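Local coordinates for ulvan Lyase-PL25 (Pseudoalteromonas sp. PLSV, PDB 5UAM), which cleaves ulvan, the sulfated cell-wall polysaccharide of green seaweeds, as a polysaccharide lyase built on a beta-propeller fold, at residues 101-106 with 165-170; 172-177 with 192-197. All coordinates share one frame; numbering follows the deposited sequence.

Contact 1: 101-106 with 165-170; sequences KPTMLI and NQAIKM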
# COMPACT_ATOMS: atom_id res chain seq x y z
N LYS A 101 7.08 2.40 6.83
CA LYS A 101 7.21 3.48 5.86
C LYS A 101 5.91 4.29 5.85
O LYS A 101 4.85 3.76 6.20
CB LYS A 101 7.56 2.91 4.48
CG LYS A 101 6.41 2.15 3.84
CD LYS A 101 6.77 1.59 2.47
CE LYS A 101 7.62 0.34 2.49
NZ LYS A 101 6.89 -0.83 3.08
N PRO A 102 5.97 5.57 5.49
CA PRO A 102 4.86 6.48 5.80
C PRO A 102 3.68 6.40 4.84
O PRO A 102 3.80 6.12 3.65
CB PRO A 102 5.50 7.87 5.71
CG PRO A 102 6.63 7.67 4.75
CD PRO A 102 7.17 6.31 5.04
N THR A 103 2.52 6.76 5.41
CA THR A 103 1.26 6.98 4.73
C THR A 103 0.81 8.40 5.05
O THR A 103 0.89 8.83 6.21
CB THR A 103 0.24 5.99 5.27
OG1 THR A 103 0.69 4.68 4.89
CG2 THR A 103 -1.13 6.26 4.73
N MET A 104 0.35 9.13 4.04
CA MET A 104 0.03 10.55 4.14
C MET A 104 -1.46 10.83 4.00
O MET A 104 -2.17 10.13 3.29
CB MET A 104 0.76 11.32 3.02
CG MET A 104 0.69 12.81 3.13
SD MET A 104 1.38 13.56 1.61
CE MET A 104 3.06 12.97 1.70
N LEU A 105 -1.93 11.90 4.65
CA LEU A 105 -3.27 12.43 4.48
C LEU A 105 -3.25 13.93 4.75
O LEU A 105 -2.63 14.38 5.71
CB LEU A 105 -4.25 11.72 5.44
CG LEU A 105 -5.72 12.12 5.35
CD1 LEU A 105 -6.59 10.92 5.66
CD2 LEU A 105 -6.05 13.27 6.31
N ILE A 106 -3.97 14.70 3.93
CA ILE A 106 -4.13 16.15 4.16
C ILE A 106 -5.55 16.38 4.66
O ILE A 106 -6.52 16.02 3.98
CB ILE A 106 -3.85 16.98 2.90
CG1 ILE A 106 -2.46 16.69 2.37
CG2 ILE A 106 -4.07 18.48 3.21
CD1 ILE A 106 -2.12 17.43 1.07
N ASN A 165 -0.64 0.95 7.31
CA ASN A 165 -1.54 2.10 7.38
C ASN A 165 -2.04 2.52 6.01
O ASN A 165 -1.26 2.72 5.07
CB ASN A 165 -0.81 3.30 7.97
CG ASN A 165 -0.38 3.07 9.36
OD1 ASN A 165 -1.16 2.64 10.20
ND2 ASN A 165 0.88 3.40 9.65
N GLN A 166 -3.35 2.75 5.92
CA GLN A 166 -4.00 3.17 4.70
C GLN A 166 -5.01 4.21 5.11
O GLN A 166 -5.91 3.93 5.89
CB GLN A 166 -4.65 1.95 4.04
CG GLN A 166 -3.63 0.87 3.81
CD GLN A 166 -4.19 -0.37 3.24
OE1 GLN A 166 -4.84 -0.34 2.20
NE2 GLN A 166 -3.85 -1.49 3.86
N ALA A 167 -4.82 5.44 4.64
CA ALA A 167 -5.57 6.57 5.15
C ALA A 167 -6.48 7.13 4.07
O ALA A 167 -6.04 7.43 2.97
CB ALA A 167 -4.62 7.67 5.63
N ILE A 168 -7.75 7.33 4.43
CA ILE A 168 -8.77 7.79 3.48
C ILE A 168 -9.55 8.93 4.12
O ILE A 168 -9.97 8.83 5.27
CB ILE A 168 -9.71 6.64 3.09
CG1 ILE A 168 -8.89 5.51 2.48
CG2 ILE A 168 -10.78 7.12 2.11
CD1 ILE A 168 -9.70 4.30 2.11
N LYS A 169 -9.74 10.01 3.37
CA LYS A 169 -10.57 11.12 3.80
C LYS A 169 -11.81 11.18 2.92
O LYS A 169 -11.72 11.18 1.69
CB LYS A 169 -9.83 12.45 3.70
CG LYS A 169 -10.61 13.61 4.31
CD LYS A 169 -9.83 14.92 4.29
CE LYS A 169 -9.66 15.45 2.91
NZ LYS A 169 -9.08 16.85 2.96
N MET A 170 -12.97 11.28 3.55
CA MET A 170 -14.21 11.37 2.80
C MET A 170 -14.55 12.82 2.48
O MET A 170 -13.93 13.76 2.98
CB MET A 170 -15.34 10.71 3.58
CG MET A 170 -15.02 9.30 4.06
SD MET A 170 -14.41 8.18 2.78
CE MET A 170 -15.88 7.97 1.76
O HOH W 1 2.33 3.69 6.97
O HOH W 2 -4.92 10.02 2.65

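Contact 2: 172-177 with 192-197; sequences NGDIYL and KSVDNG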
# COMPACT_ATOMS: atom_id res chain seq x y z
N ASN A 172 -16.86 14.68 3.46
CA ASN A 172 -17.24 15.48 4.62
C ASN A 172 -16.07 15.74 5.56
O ASN A 172 -16.27 16.33 6.63
CB ASN A 172 -18.42 14.84 5.36
CG ASN A 172 -18.03 13.57 6.09
OD1 ASN A 172 -16.90 13.09 6.00
ND2 ASN A 172 -18.98 13.00 6.81
N GLY A 173 -14.87 15.31 5.21
CA GLY A 173 -13.70 15.50 6.02
C GLY A 173 -13.40 14.39 7.00
O GLY A 173 -12.33 14.41 7.62
N ASP A 174 -14.30 13.42 7.15
CA ASP A 174 -14.02 12.32 8.08
C ASP A 174 -12.83 11.52 7.58
O ASP A 174 -12.63 11.32 6.37
CB ASP A 174 -15.23 11.40 8.19
CG ASP A 174 -16.42 12.02 8.94
OD1 ASP A 174 -16.31 13.15 9.50
OD2 ASP A 174 -17.51 11.38 8.94
N ILE A 175 -12.04 11.05 8.53
CA ILE A 175 -10.79 10.34 8.26
C ILE A 175 -10.91 8.92 8.76
O ILE A 175 -11.30 8.68 9.91
CB ILE A 175 -9.60 11.04 8.92
CG1 ILE A 175 -9.35 12.39 8.24
CG2 ILE A 175 -8.36 10.16 8.88
CD1 ILE A 175 -8.50 13.30 9.06
N TYR A 176 -10.58 7.97 7.89
CA TYR A 176 -10.53 6.56 8.25
C TYR A 176 -9.12 6.04 8.05
O TYR A 176 -8.55 6.19 6.97
CB TYR A 176 -11.49 5.73 7.38
CG TYR A 176 -12.93 6.06 7.61
CD1 TYR A 176 -13.54 7.15 7.01
CD2 TYR A 176 -13.71 5.27 8.46
CE1 TYR A 176 -14.87 7.44 7.25
CE2 TYR A 176 -15.02 5.55 8.70
CZ TYR A 176 -15.61 6.63 8.09
OH TYR A 176 -16.94 6.92 8.33
N LEU A 177 -8.57 5.43 9.10
CA LEU A 177 -7.26 4.79 9.03
C LEU A 177 -7.48 3.30 9.13
O LEU A 177 -7.99 2.81 10.14
CB LEU A 177 -6.33 5.25 10.17
CG LEU A 177 -4.90 4.72 10.05
CD1 LEU A 177 -4.18 5.41 8.91
CD2 LEU A 177 -4.16 4.96 11.38
N LYS A 192 -11.73 5.73 13.07
CA LYS A 192 -12.42 6.85 12.45
C LYS A 192 -12.22 8.12 13.27
O LYS A 192 -12.36 8.11 14.50
CB LYS A 192 -13.92 6.55 12.34
CG LYS A 192 -14.78 7.67 11.74
CD LYS A 192 -16.25 7.31 11.75
CE LYS A 192 -17.07 8.44 11.22
NZ LYS A 192 -18.52 8.11 11.24
N SER A 193 -11.93 9.23 12.59
CA SER A 193 -11.84 10.54 13.23
C SER A 193 -12.75 11.51 12.51
O SER A 193 -12.72 11.60 11.28
CB SER A 193 -10.41 11.09 13.20
OG SER A 193 -10.40 12.45 13.61
N VAL A 194 -13.53 12.27 13.28
CA VAL A 194 -14.39 13.33 12.75
C VAL A 194 -13.87 14.73 13.07
O VAL A 194 -14.56 15.72 12.76
CB VAL A 194 -15.86 13.16 13.20
CG1 VAL A 194 -16.38 11.78 12.75
CG2 VAL A 194 -16.02 13.33 14.70
N ASP A 195 -12.69 14.85 13.68
CA ASP A 195 -12.14 16.14 14.08
C ASP A 195 -10.76 16.37 13.46
O ASP A 195 -9.85 16.91 14.09
CB ASP A 195 -12.11 16.31 15.60
CG ASP A 195 -11.22 15.30 16.29
OD1 ASP A 195 -10.59 14.46 15.59
OD2 ASP A 195 -11.12 15.36 17.54
N ASN A 196 -10.62 15.98 12.19
CA ASN A 196 -9.39 16.22 11.43
C ASN A 196 -8.21 15.46 12.01
O ASN A 196 -7.06 15.91 11.93
CB ASN A 196 -9.10 17.72 11.30
CG ASN A 196 -10.20 18.46 10.57
OD1 ASN A 196 -10.87 17.89 9.72
ND2 ASN A 196 -10.43 19.71 10.93
N GLY A 197 -8.46 14.29 12.56
CA GLY A 197 -7.38 13.42 12.99
C GLY A 197 -6.83 13.73 14.36
O GLY A 197 -5.80 13.16 14.74
O HOH W 3 -10.30 16.37 7.59
O HOH W 4 -11.97 14.31 10.38
O HOH W 5 -19.52 10.78 10.56
O HOH W 6 -18.77 5.45 9.68

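Contact 1: 101-106 with 165-170
T103 to I106 and N165 to K169 run as two strands in nearly the same direction, 14° apart, with axes 6.7 Å from each other at closest approach, so side chains and water rather than paired backbone amides join them. T103 makes a direct link: its OG1 donates to N165 O at 2.8 Å, arriving from above the carbonyl plane. With OG1 beside the backbone N (chi1 -65°) and CG2 anti to it, the methyl lies against A167, CG2 to CB 3.9 Å. A water binds T103 OG1, K101 O and N165 ND2 together, while N165 OD1 is held by N138. This is how neighbouring blades of a beta propeller meet: each strand lies at the edge of its own antiparallel sheet, and the two edges face one another. Further along, L105 reaches over with CD1, which rests on A167 CB at 3.8 Å and against the backbone of I168. A second water bridges M104 O and A167 O. At the far end the K169 chain bends at chi3 (69°) to bring NZ to I106 O, 2.9 Å away, and the same ammonium forms a salt bridge with D108.

Contact 2: 172-177 with 192-197
S193 O is gripped by several groups: I175 N donates to it at 2.9 Å in an almost straight bond, a water donates as well, and D174 CA adds a CA-H...O contact. The return bond, S193 N to I175 O at 2.8 Å, completes a hydrogen-bonded antiparallel pair, and Y176 with K192 forms the adjoining non-hydrogen-bonded pair. The water on S193 O also donates to G173 O and accepts from N196 N, tying the two loops together; another spans G173 O and N196 OD1.

On the face carrying Y176 and K192, the two side chains run side by side. The lysine is extended throughout, with CG anti to its own amide nitrogen (chi1 178°), and this brings CG over one face of the Y176 ring and carries CD and CE on toward the phenol oxygen. CG makes the CH-pi contact, 4.1 Å from the ring centroid, and CE reaches Y176 OH at 3.3 Å. K192 NZ then meets D174 and Y176 through water: one links it to D174 OD2, the other to Y176 OH in the plane of the ring. The charges of D174 and K192 stay beyond salt-bridge range, OD2 to NZ 4.1 Å. D174 is also steadied by an Asx turn, its N bonded to N172 OD1, and its OD1 lies against V194 CG1.

On the face carrying I175 and S193, I175 CD1 packs on the peptide between N196 and G197. S193 OG accepts from G197 N at 2.9 Å, weakly from D195 N, and bonds to T199 O, while D195 OD2 bonds to T199 OG1. S193, D195, G197 and T199 spell S-x-D-x-G-x-T, the Asp-box of BNR-repeat propellers, here folding the turn that follows the third strand of a blade.

Contact 1 joins two blades, whereas contact 2 lies within the second of them; their centres are about 11 Å apart. Strand 165-169 belongs to contact 1 and pairs with strand 175-180 of contact 2, through a probable hydrogen bond between I168 O and Y176 N (2.8 Å). Side chains continue the connection: L105 CD2 meets I175 CD1 at 3.7 Å, and M170 CG meets Y176 CE1 at 3.7 Å. Contact 1 includes K101, a likely substrate-binding residue, and the Q166 side chain lies about 4 Å from that of Y164, the probable proton acceptor. Contact 2 sits away from the assigned catalytic and binding residues.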